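Local coordinates for uncharacterized protein (Candida albicans, PDB 5K04) that serves as the non-catalytic MDM20 subunit of the NatB N-terminal acetyltransferase complex, in which it probably acts as the helical scaffold for the NAT3 subunit, at residues 294-302 / 314-324; 612-623 / 636-644. All coordinates share one frame; numbering follows the deposited sequence.

Interaction 1: 294-302 / 314-324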
loop_
_atom_site.group_PDB
_atom_site.type_symbol
_atom_site.label_atom_id
_atom_site.label_comp_id
_atom_site.label_asym_id
_atom_site.label_seq_id
_atom_site.Cartn_x
_atom_site.Cartn_y
_atom_site.Cartn_z
ATOM N N ILE A 294 21.502 -34.539 -1.757
ATOM C CA ILE A 294 21.529 -33.117 -2.090
ATOM C C ILE A 294 22.946 -32.558 -2.254
ATOM O O ILE A 294 23.140 -31.569 -2.971
ATOM C CB ILE A 294 20.755 -32.376 -0.976
ATOM C CG1 ILE A 294 19.356 -32.973 -0.821
ATOM C CG2 ILE A 294 20.608 -30.909 -1.252
ATOM C CD1 ILE A 294 18.525 -32.308 0.264
ATOM N N GLU A 295 23.949 -33.208 -1.655
ATOM C CA GLU A 295 25.207 -32.547 -1.301
ATOM C C GLU A 295 25.927 -31.945 -2.504
ATOM O O GLU A 295 26.284 -30.762 -2.499
ATOM C CB GLU A 295 26.128 -33.540 -0.590
ATOM C CG GLU A 295 26.174 -33.381 0.898
ATOM C CD GLU A 295 27.378 -34.054 1.490
ATOM O OE1 GLU A 295 27.382 -35.301 1.548
ATOM O OE2 GLU A 295 28.330 -33.336 1.870
ATOM N N THR A 296 26.210 -32.765 -3.520
ATOM C CA THR A 296 27.072 -32.312 -4.609
ATOM C C THR A 296 26.435 -31.163 -5.383
ATOM O O THR A 296 27.132 -30.240 -5.820
ATOM C CB THR A 296 27.396 -33.476 -5.548
ATOM O OG1 THR A 296 26.301 -33.688 -6.442
ATOM C CG2 THR A 296 27.598 -34.734 -4.755
ATOM N N SER A 297 25.111 -31.192 -5.560
ATOM C CA SER A 297 24.465 -30.112 -6.293
ATOM C C SER A 297 24.342 -28.844 -5.451
ATOM O O SER A 297 24.298 -27.744 -6.011
ATOM C CB SER A 297 23.102 -30.563 -6.827
ATOM O OG SER A 297 22.519 -31.555 -6.014
ATOM N N VAL A 298 24.318 -28.966 -4.121
ATOM C CA VAL A 298 24.425 -27.775 -3.281
ATOM C C VAL A 298 25.813 -27.165 -3.408
ATOM O O VAL A 298 25.962 -25.946 -3.555
ATOM C CB VAL A 298 24.094 -28.105 -1.815
ATOM C CG1 VAL A 298 24.664 -27.036 -0.878
ATOM C CG2 VAL A 298 22.609 -28.198 -1.625
ATOM N N GLU A 299 26.851 -28.004 -3.345
ATOM C CA GLU A 299 28.219 -27.514 -3.484
ATOM C C GLU A 299 28.443 -26.869 -4.850
ATOM O O GLU A 299 29.131 -25.849 -4.953
ATOM C CB GLU A 299 29.206 -28.662 -3.244
ATOM C CG GLU A 299 29.301 -29.109 -1.779
ATOM C CD GLU A 299 29.990 -30.464 -1.602
ATOM O OE1 GLU A 299 30.459 -31.042 -2.609
ATOM O OE2 GLU A 299 30.058 -30.956 -0.451
ATOM N N ASN A 300 27.851 -27.438 -5.909
ATOM C CA ASN A 300 28.049 -26.896 -7.252
ATOM C C ASN A 300 27.350 -25.548 -7.409
ATOM O O ASN A 300 27.879 -24.643 -8.063
ATOM C CB ASN A 300 27.571 -27.907 -8.302
ATOM C CG ASN A 300 27.437 -27.299 -9.718
ATOM O OD1 ASN A 300 28.426 -27.190 -10.450
ATOM N ND2 ASN A 300 26.198 -26.929 -10.112
ATOM N N TYR A 301 26.166 -25.388 -6.812
ATOM C CA TYR A 301 25.518 -24.079 -6.846
ATOM C C TYR A 301 26.356 -23.048 -6.105
ATOM O O TYR A 301 26.554 -21.930 -6.593
ATOM C CB TYR A 301 24.106 -24.138 -6.254
ATOM C CG TYR A 301 23.494 -22.759 -6.194
ATOM C CD1 TYR A 301 22.818 -22.226 -7.290
ATOM C CD2 TYR A 301 23.635 -21.960 -5.057
ATOM C CE1 TYR A 301 22.285 -20.938 -7.242
ATOM C CE2 TYR A 301 23.108 -20.683 -5.007
ATOM C CZ TYR A 301 22.437 -20.173 -6.094
ATOM O OH TYR A 301 21.919 -18.900 -6.023
ATOM N N TYR A 302 26.872 -23.421 -4.929
ATOM C CA TYR A 302 27.646 -22.497 -4.108
ATOM C C TYR A 302 28.926 -22.061 -4.817
ATOM O O TYR A 302 29.328 -20.895 -4.725
ATOM C CB TYR A 302 27.973 -23.146 -2.758
ATOM C CG TYR A 302 28.929 -22.334 -1.897
ATOM C CD1 TYR A 302 28.455 -21.374 -1.021
ATOM C CD2 TYR A 302 30.301 -22.515 -1.976
ATOM C CE1 TYR A 302 29.314 -20.619 -0.236
ATOM C CE2 TYR A 302 31.180 -21.755 -1.188
ATOM C CZ TYR A 302 30.676 -20.811 -0.326
ATOM O OH TYR A 302 31.516 -20.058 0.450
ATOM N N ASP A 314 18.886 -18.417 -1.907
ATOM C CA ASP A 314 18.588 -19.539 -2.785
ATOM C C ASP A 314 18.792 -20.888 -2.077
ATOM O O ASP A 314 17.977 -21.807 -2.230
ATOM C CB ASP A 314 19.456 -19.426 -4.042
ATOM C CG ASP A 314 19.058 -18.237 -4.957
ATOM O OD1 ASP A 314 18.049 -17.545 -4.684
ATOM O OD2 ASP A 314 19.764 -18.010 -5.967
ATOM N N LEU A 315 19.871 -21.038 -1.302
ATOM C CA LEU A 315 20.172 -22.340 -0.701
ATOM C C LEU A 315 19.448 -22.586 0.619
ATOM O O LEU A 315 19.005 -23.713 0.884
ATOM C CB LEU A 315 21.680 -22.493 -0.487
ATOM C CG LEU A 315 22.458 -22.710 -1.778
ATOM C CD1 LEU A 315 23.950 -22.808 -1.492
ATOM C CD2 LEU A 315 21.961 -23.957 -2.540
ATOM N N SER A 316 19.312 -21.551 1.451
ATOM C CA SER A 316 18.753 -21.711 2.787
ATOM C C SER A 316 17.311 -22.189 2.764
ATOM O O SER A 316 16.796 -22.597 3.812
ATOM C CB SER A 316 18.856 -20.390 3.555
ATOM O OG SER A 316 18.146 -19.360 2.884
ATOM N N GLN A 317 16.652 -22.149 1.607
ATOM C CA GLN A 317 15.311 -22.705 1.505
ATOM C C GLN A 317 15.315 -24.230 1.476
ATOM O O GLN A 317 14.263 -24.846 1.668
ATOM C CB GLN A 317 14.620 -22.165 0.257
ATOM C CG GLN A 317 15.089 -22.807 -1.023
ATOM C CD GLN A 317 14.433 -22.187 -2.232
ATOM O OE1 GLN A 317 13.465 -22.726 -2.783
ATOM N NE2 GLN A 317 14.949 -21.034 -2.648
ATOM N N TYR A 318 16.465 -24.845 1.222
ATOM C CA TYR A 318 16.616 -26.287 1.294
ATOM C C TYR A 318 17.183 -26.670 2.653
ATOM O O TYR A 318 17.611 -25.821 3.439
ATOM C CB TYR A 318 17.519 -26.806 0.169
ATOM C CG TYR A 318 17.065 -26.388 -1.215
ATOM C CD1 TYR A 318 15.911 -26.922 -1.777
ATOM C CD2 TYR A 318 17.787 -25.463 -1.957
ATOM C CE1 TYR A 318 15.490 -26.555 -3.040
ATOM C CE2 TYR A 318 17.366 -25.078 -3.221
ATOM C CZ TYR A 318 16.215 -25.633 -3.758
ATOM O OH TYR A 318 15.781 -25.266 -5.007
ATOM N N GLU A 319 17.158 -27.970 2.930
ATOM C CA GLU A 319 17.730 -28.513 4.158
ATOM C C GLU A 319 19.176 -28.861 3.848
ATOM O O GLU A 319 19.466 -29.880 3.214
ATOM C CB GLU A 319 16.936 -29.715 4.657
ATOM C CG GLU A 319 16.093 -29.399 5.895
ATOM C CD GLU A 319 15.061 -30.470 6.199
ATOM O OE1 GLU A 319 13.974 -30.443 5.576
ATOM O OE2 GLU A 319 15.340 -31.340 7.057
ATOM N N LEU A 320 20.074 -27.996 4.275
ATOM C CA LEU A 320 21.458 -28.122 3.878
ATOM C C LEU A 320 22.166 -29.163 4.738
ATOM O O LEU A 320 21.963 -29.212 5.953
ATOM C CB LEU A 320 22.148 -26.772 3.982
ATOM C CG LEU A 320 21.424 -25.835 3.008
ATOM C CD1 LEU A 320 21.834 -24.379 3.184
ATOM C CD2 LEU A 320 21.628 -26.307 1.567
ATOM N N PRO A 321 22.978 -30.018 4.127
ATOM C CA PRO A 321 23.724 -31.012 4.906
ATOM C C PRO A 321 24.736 -30.343 5.829
ATOM O O PRO A 321 25.332 -29.317 5.492
ATOM C CB PRO A 321 24.409 -31.862 3.831
ATOM C CG PRO A 321 24.478 -30.958 2.630
ATOM C CD PRO A 321 23.244 -30.120 2.682
ATOM N N THR A 322 24.927 -30.941 7.010
ATOM C CA THR A 322 25.849 -30.378 7.992
ATOM C C THR A 322 27.302 -30.421 7.517
ATOM O O THR A 322 28.136 -29.671 8.033
ATOM C CB THR A 322 25.686 -31.104 9.337
ATOM O OG1 THR A 322 25.877 -32.512 9.155
ATOM C CG2 THR A 322 24.289 -30.861 9.913
ATOM N N SER A 323 27.610 -31.248 6.519
ATOM C CA SER A 323 28.953 -31.261 5.944
ATOM C C SER A 323 29.235 -29.999 5.129
ATOM O O SER A 323 30.349 -29.461 5.176
ATOM C CB SER A 323 29.125 -32.501 5.071
ATOM O OG SER A 323 28.166 -32.515 4.029
ATOM N N PHE A 324 28.250 -29.533 4.351
ATOM C CA PHE A 324 28.442 -28.327 3.548
ATOM C C PHE A 324 28.708 -27.120 4.432
ATOM O O PHE A 324 29.623 -26.331 4.168
ATOM C CB PHE A 324 27.216 -28.081 2.665
ATOM C CG PHE A 324 27.110 -26.666 2.145
ATOM C CD1 PHE A 324 27.882 -26.244 1.070
ATOM C CD2 PHE A 324 26.228 -25.765 2.727
ATOM C CE1 PHE A 324 27.781 -24.944 0.592
ATOM C CE2 PHE A 324 26.120 -24.467 2.253
ATOM C CZ PHE A 324 26.897 -24.052 1.185
#

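Interaction 2: 612-623 / 636-644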
loop_
_atom_site.group_PDB
_atom_site.type_symbol
_atom_site.label_atom_id
_atom_site.label_comp_id
_atom_site.label_asym_id
_atom_site.label_seq_id
_atom_site.Cartn_x
_atom_site.Cartn_y
_atom_site.Cartn_z
ATOM N N LEU A 612 -7.268 6.325 30.765
ATOM C CA LEU A 612 -7.780 7.513 31.439
ATOM C C LEU A 612 -8.118 8.618 30.440
ATOM O O LEU A 612 -9.171 9.256 30.540
ATOM C CB LEU A 612 -6.756 8.004 32.455
ATOM C CG LEU A 612 -6.976 9.367 33.117
ATOM C CD1 LEU A 612 -8.150 9.308 34.073
ATOM C CD2 LEU A 612 -5.705 9.798 33.851
ATOM N N LEU A 613 -7.235 8.848 29.466
ATOM C CA LEU A 613 -7.449 9.887 28.463
ATOM C C LEU A 613 -8.812 9.749 27.792
ATOM O O LEU A 613 -9.554 10.732 27.650
ATOM C CB LEU A 613 -6.330 9.828 27.413
ATOM C CG LEU A 613 -6.367 10.916 26.314
ATOM C CD1 LEU A 613 -6.171 12.317 26.904
ATOM C CD2 LEU A 613 -5.351 10.652 25.192
ATOM N N TYR A 614 -9.152 8.531 27.357
ATOM C CA TYR A 614 -10.359 8.355 26.563
ATOM C C TYR A 614 -11.603 8.291 27.429
ATOM O O TYR A 614 -12.692 8.626 26.956
ATOM C CB TYR A 614 -10.209 7.130 25.656
ATOM C CG TYR A 614 -9.199 7.441 24.576
ATOM C CD1 TYR A 614 -9.461 8.435 23.624
ATOM C CD2 TYR A 614 -7.959 6.803 24.538
ATOM C CE1 TYR A 614 -8.518 8.777 22.655
ATOM C CE2 TYR A 614 -7.010 7.135 23.563
ATOM C CZ TYR A 614 -7.294 8.119 22.623
ATOM O OH TYR A 614 -6.350 8.435 21.665
ATOM N N LYS A 615 -11.452 7.893 28.695
ATOM C CA LYS A 615 -12.524 8.098 29.656
ATOM C C LYS A 615 -12.755 9.593 29.900
ATOM O O LYS A 615 -13.901 10.061 29.886
ATOM C CB LYS A 615 -12.197 7.362 30.954
ATOM C CG LYS A 615 -13.293 7.454 32.012
ATOM C CD LYS A 615 -13.011 6.498 33.180
ATOM C CE LYS A 615 -13.990 6.686 34.335
ATOM N NZ LYS A 615 -15.383 6.294 34.011
ATOM N N LEU A 616 -11.676 10.358 30.105
ATOM C CA LEU A 616 -11.798 11.811 30.191
ATOM C C LEU A 616 -12.514 12.366 28.966
ATOM O O LEU A 616 -13.481 13.123 29.095
ATOM C CB LEU A 616 -10.415 12.452 30.347
ATOM C CG LEU A 616 -9.652 12.190 31.667
ATOM C CD1 LEU A 616 -8.337 12.964 31.725
ATOM C CD2 LEU A 616 -10.507 12.488 32.895
ATOM N N TYR A 617 -12.079 11.960 27.764
ATOM C CA TYR A 617 -12.744 12.411 26.544
ATOM C C TYR A 617 -14.229 12.065 26.570
ATOM O O TYR A 617 -15.085 12.928 26.349
ATOM C CB TYR A 617 -12.082 11.805 25.312
ATOM C CG TYR A 617 -11.000 12.658 24.659
ATOM C CD1 TYR A 617 -11.281 13.927 24.149
ATOM C CD2 TYR A 617 -9.710 12.165 24.499
ATOM C CE1 TYR A 617 -10.292 14.691 23.515
ATOM C CE2 TYR A 617 -8.720 12.913 23.870
ATOM C CZ TYR A 617 -9.008 14.177 23.387
ATOM O OH TYR A 617 -8.008 14.910 22.790
ATOM N N PHE A 618 -14.552 10.813 26.887
ATOM C CA PHE A 618 -15.944 10.377 26.858
ATOM C C PHE A 618 -16.806 11.225 27.788
ATOM O O PHE A 618 -17.886 11.688 27.403
ATOM C CB PHE A 618 -16.035 8.889 27.226
ATOM C CG PHE A 618 -17.453 8.369 27.306
ATOM C CD1 PHE A 618 -18.138 7.987 26.158
ATOM C CD2 PHE A 618 -18.107 8.287 28.526
ATOM C CE1 PHE A 618 -19.446 7.512 26.220
ATOM C CE2 PHE A 618 -19.414 7.818 28.604
ATOM C CZ PHE A 618 -20.086 7.426 27.439
ATOM N N ASN A 619 -16.340 11.441 29.021
ATOM C CA ASN A 619 -17.091 12.261 29.964
ATOM C C ASN A 619 -17.228 13.689 29.462
ATOM O O ASN A 619 -18.266 14.337 29.675
ATOM C CB ASN A 619 -16.406 12.237 31.335
ATOM C CG ASN A 619 -16.539 10.888 32.024
ATOM O OD1 ASN A 619 -16.650 9.854 31.369
ATOM N ND2 ASN A 619 -16.571 10.903 33.348
ATOM N N LEU A 620 -16.183 14.196 28.798
ATOM C CA LEU A 620 -16.188 15.572 28.318
ATOM C C LEU A 620 -17.221 15.758 27.219
ATOM O O LEU A 620 -17.956 16.754 27.207
ATOM C CB LEU A 620 -14.793 15.947 27.816
ATOM C CG LEU A 620 -14.648 17.323 27.157
ATOM C CD1 LEU A 620 -15.014 18.437 28.145
ATOM C CD2 LEU A 620 -13.242 17.523 26.589
ATOM N N LEU A 621 -17.299 14.798 26.296
ATOM C CA LEU A 621 -18.198 14.917 25.158
ATOM C C LEU A 621 -19.643 14.684 25.569
ATOM O O LEU A 621 -20.546 15.362 25.071
ATOM C CB LEU A 621 -17.766 13.931 24.073
ATOM C CG LEU A 621 -16.317 14.141 23.613
ATOM C CD1 LEU A 621 -15.820 12.954 22.806
ATOM C CD2 LEU A 621 -16.195 15.419 22.795
ATOM N N LYS A 622 -19.872 13.735 26.487
ATOM C CA LYS A 622 -21.223 13.452 26.971
ATOM C C LYS A 622 -21.831 14.673 27.655
ATOM O O LYS A 622 -23.012 14.987 27.465
ATOM C CB LYS A 622 -21.191 12.249 27.925
ATOM C CG LYS A 622 -21.822 10.977 27.350
ATOM C CD LYS A 622 -22.191 9.978 28.437
ATOM C CE LYS A 622 -23.689 9.796 28.601
ATOM N NZ LYS A 622 -24.260 8.751 27.708
ATOM N N ILE A 623 -21.017 15.386 28.432
ATOM C CA ILE A 623 -21.463 16.549 29.188
ATOM C C ILE A 623 -21.716 17.748 28.284
ATOM O O ILE A 623 -22.603 18.562 28.558
ATOM C CB ILE A 623 -20.396 16.845 30.251
ATOM C CG1 ILE A 623 -20.602 15.985 31.487
ATOM C CG2 ILE A 623 -20.323 18.283 30.590
ATOM C CD1 ILE A 623 -19.342 15.927 32.293
ATOM N N LEU A 636 -20.349 12.381 35.678
ATOM C CA LEU A 636 -19.312 12.466 34.651
ATOM C C LEU A 636 -18.373 13.646 34.896
ATOM O O LEU A 636 -17.158 13.542 34.679
ATOM C CB LEU A 636 -19.970 12.567 33.277
ATOM C CG LEU A 636 -20.797 11.320 32.951
ATOM C CD1 LEU A 636 -21.615 11.498 31.689
ATOM C CD2 LEU A 636 -19.873 10.110 32.848
ATOM N N TYR A 637 -18.912 14.772 35.374
ATOM C CA TYR A 637 -18.068 15.945 35.555
ATOM C C TYR A 637 -17.167 15.815 36.779
ATOM O O TYR A 637 -16.034 16.316 36.763
ATOM C CB TYR A 637 -18.929 17.204 35.642
ATOM C CG TYR A 637 -18.237 18.352 36.325
ATOM C CD1 TYR A 637 -17.189 19.014 35.705
ATOM C CD2 TYR A 637 -18.616 18.759 37.603
ATOM C CE1 TYR A 637 -16.538 20.050 36.325
ATOM C CE2 TYR A 637 -17.964 19.812 38.240
ATOM C CZ TYR A 637 -16.931 20.454 37.584
ATOM O OH TYR A 637 -16.261 21.499 38.161
ATOM N N ASN A 638 -17.656 15.155 37.841
ATOM C CA ASN A 638 -16.838 14.940 39.034
ATOM C C ASN A 638 -15.580 14.140 38.705
ATOM O O ASN A 638 -14.500 14.423 39.234
ATOM C CB ASN A 638 -17.647 14.219 40.122
ATOM C CG ASN A 638 -18.507 15.169 40.975
ATOM O OD1 ASN A 638 -18.347 16.393 40.953
ATOM N ND2 ASN A 638 -19.420 14.588 41.738
ATOM N N TYR A 639 -15.699 13.141 37.821
ATOM C CA TYR A 639 -14.525 12.358 37.456
ATOM C C TYR A 639 -13.490 13.216 36.733
ATOM O O TYR A 639 -12.285 13.074 36.970
ATOM C CB TYR A 639 -14.933 11.155 36.609
ATOM C CG TYR A 639 -13.798 10.164 36.427
ATOM C CD1 TYR A 639 -12.899 10.282 35.365
ATOM C CD2 TYR A 639 -13.628 9.101 37.312
ATOM C CE1 TYR A 639 -11.858 9.370 35.200
ATOM C CE2 TYR A 639 -12.596 8.188 37.159
ATOM C CZ TYR A 639 -11.710 8.325 36.107
ATOM O OH TYR A 639 -10.688 7.413 35.954
ATOM N N LEU A 640 -13.942 14.122 35.856
ATOM C CA LEU A 640 -13.022 15.074 35.228
ATOM C C LEU A 640 -12.375 15.978 36.274
ATOM O O LEU A 640 -11.173 16.255 36.215
ATOM C CB LEU A 640 -13.759 15.917 34.182
ATOM C CG LEU A 640 -14.218 15.218 32.891
ATOM C CD1 LEU A 640 -15.458 15.897 32.312
ATOM C CD2 LEU A 640 -13.112 15.219 31.845
ATOM N N GLN A 641 -13.157 16.417 37.261
ATOM C CA GLN A 641 -12.644 17.333 38.273
ATOM C C GLN A 641 -11.558 16.676 39.124
ATOM O O GLN A 641 -10.542 17.304 39.443
ATOM C CB GLN A 641 -13.808 17.823 39.139
ATOM C CG GLN A 641 -13.434 18.777 40.262
ATOM C CD GLN A 641 -14.623 19.604 40.747
ATOM O OE1 GLN A 641 -15.782 19.246 40.525
ATOM N NE2 GLN A 641 -14.333 20.723 41.400
ATOM N N LYS A 642 -11.751 15.407 39.495
ATOM C CA LYS A 642 -10.798 14.735 40.366
ATOM C C LYS A 642 -9.472 14.467 39.656
ATOM O O LYS A 642 -8.422 14.429 40.306
ATOM C CB LYS A 642 -11.403 13.425 40.870
ATOM C CG LYS A 642 -11.702 13.381 42.359
ATOM C CD LYS A 642 -12.923 14.223 42.763
ATOM C CE LYS A 642 -13.142 14.192 44.285
ATOM N NZ LYS A 642 -14.214 15.127 44.758
ATOM N N ASN A 643 -9.494 14.295 38.328
ATOM C CA ASN A 643 -8.352 13.773 37.591
ATOM C C ASN A 643 -7.690 14.775 36.650
ATOM O O ASN A 643 -6.608 14.482 36.131
ATOM C CB ASN A 643 -8.784 12.530 36.803
ATOM C CG ASN A 643 -9.040 11.318 37.713
ATOM O OD1 ASN A 643 -8.160 10.883 38.462
ATOM N ND2 ASN A 643 -10.263 10.790 37.661
ATOM N N LEU A 644 -8.300 15.939 36.408
ATOM C CA LEU A 644 -7.630 17.016 35.672
ATOM C C LEU A 644 -6.708 17.764 36.639
ATOM O O LEU A 644 -6.949 18.899 37.062
ATOM C CB LEU A 644 -8.646 17.939 35.018
ATOM C CG LEU A 644 -9.258 17.425 33.716
ATOM C CD1 LEU A 644 -9.976 18.549 32.972
ATOM C CD2 LEU A 644 -8.174 16.821 32.868
#

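Interaction 1: 294-302 / 314-324
Val298 lays a methyl over the ring of Phe324. Its CG1 stands 3.8 Å from the ring centroid, 11° off the ring normal, so this is a CH-pi contact over the face. CG1 is anti to the backbone N (chi1 160°), and this leaves CG2 to meet Leu320 CD2. The two branches thus serve different partners.

Tyr302 meets the same Phe324 ring at its edge. The pair is an offset edge-to-face arrangement, with centroids 5.5 Å apart and planes at 77°; Phe324 turns its edge toward the Tyr302 face. The hydroxyl of Tyr302 goes elsewhere, to Asn343 of helix 337-346. Phe346 of that helix adds a further edge-to-face contact to Phe324.

One turn along the helix from Val298, the Tyr301 and Leu315 side chains pass alongside each other, pointing opposite ways, and Tyr301 CD2 lies 3.6 Å from Leu315 CG. The Tyr301 ring reaches on to Asp314, where its hydroxyl meets Asp314 OD2 at a doubtfully short modelled distance. Asp314 OD2 also forms a salt bridge with Arg277.

At the other end, Glu295 CG packs on Pro321 CG at 3.4 Å. The extended acid then reaches Ser323. Its OE2 lies near Ser323 OG, a hydrogen bond modelled at a similarly doubtful, very short distance. Pro321 is the N-cap residue of helix 322-326.

Nearby, Gln317 hydrogen-bonds Thr49 of the NAT3 chain, and Asp314 packs on Tyr84 of the NAT3 chain. The arrangement is a helix packed against a loop and two short helix ends in the all-helical MDM20/NAA25 subunit, beside its interface with NAT3.

Interaction 2: 612-623 / 636-644
The backbone oxygen of Leu636 accepts a hydrogen bond from Asn619 ND2 at 3.0 Å. The N-H points at it with an angle of 155°. The donor lies in the carbonyl plane, on a lone pair. The same oxygen also takes a weak helical bond from Leu640 N. Asn619 is buried, and its CG is anti to the carbonyl carbon (chi1 -70°), which brings the amide across to the other helix. Leu636 CD2 packs against this amide, 3.4 Å from ND2.

Tyr639 is a knob among Leu612, Lys615, Leu616 and Asn619. Lys615 crosses one face of its ring. Lys615 CE is 3.4 Å from the Tyr639 ring centroid, and Lys615 NZ lies farther off at 4.5 Å in a cation-pi contact. On the opposite face sits Asn643 ND2, which also donates to Tyr639 O. The ring is therefore sandwiched. Leu616 CD2 comes in at its edge.

Leu640 is the second knob, set among Leu616, Asn619, Leu620 and Ile623. Leu616 and Leu640 lie side by side, their chains running opposite ways, with Leu616 CD2 3.9 Å from Leu640 CD2. Ile623 ends the row: its CD1 presses on the backbone of the other helix, 3.3 Å from Tyr637 N.

Helices 661-682 and 686-695 pack on the pair, touching Leu616, Leu620, Ile623 and Tyr637. The axes approach to 9.0 Å, with 135° between their directions. This is knobs-into-holes packing in a helical hairpin, a unit of the all-helical fold of this subunit.

Overall arrangement
From the N terminus, the chain first passes the many helices that precede residue 294. Interaction 1 then closes a loop of 11 residues, which holds the end of helix 295-305 and most of helix 311-315. Interaction 2 follows much later and closes a loop of 12 residues, made of the end of helix 608-625, the turn and the start of helix 630-643. The two are in series; they neither nest nor cross. Their centres are 64 Å apart, on opposite sides of the centre of the chain. Interaction 1 joins sequence neighbours beside NAT3, with coenzyme A about 12 Å from the side chain of Asp314. Interaction 2 joins neighbouring helices that no other protein chain touches.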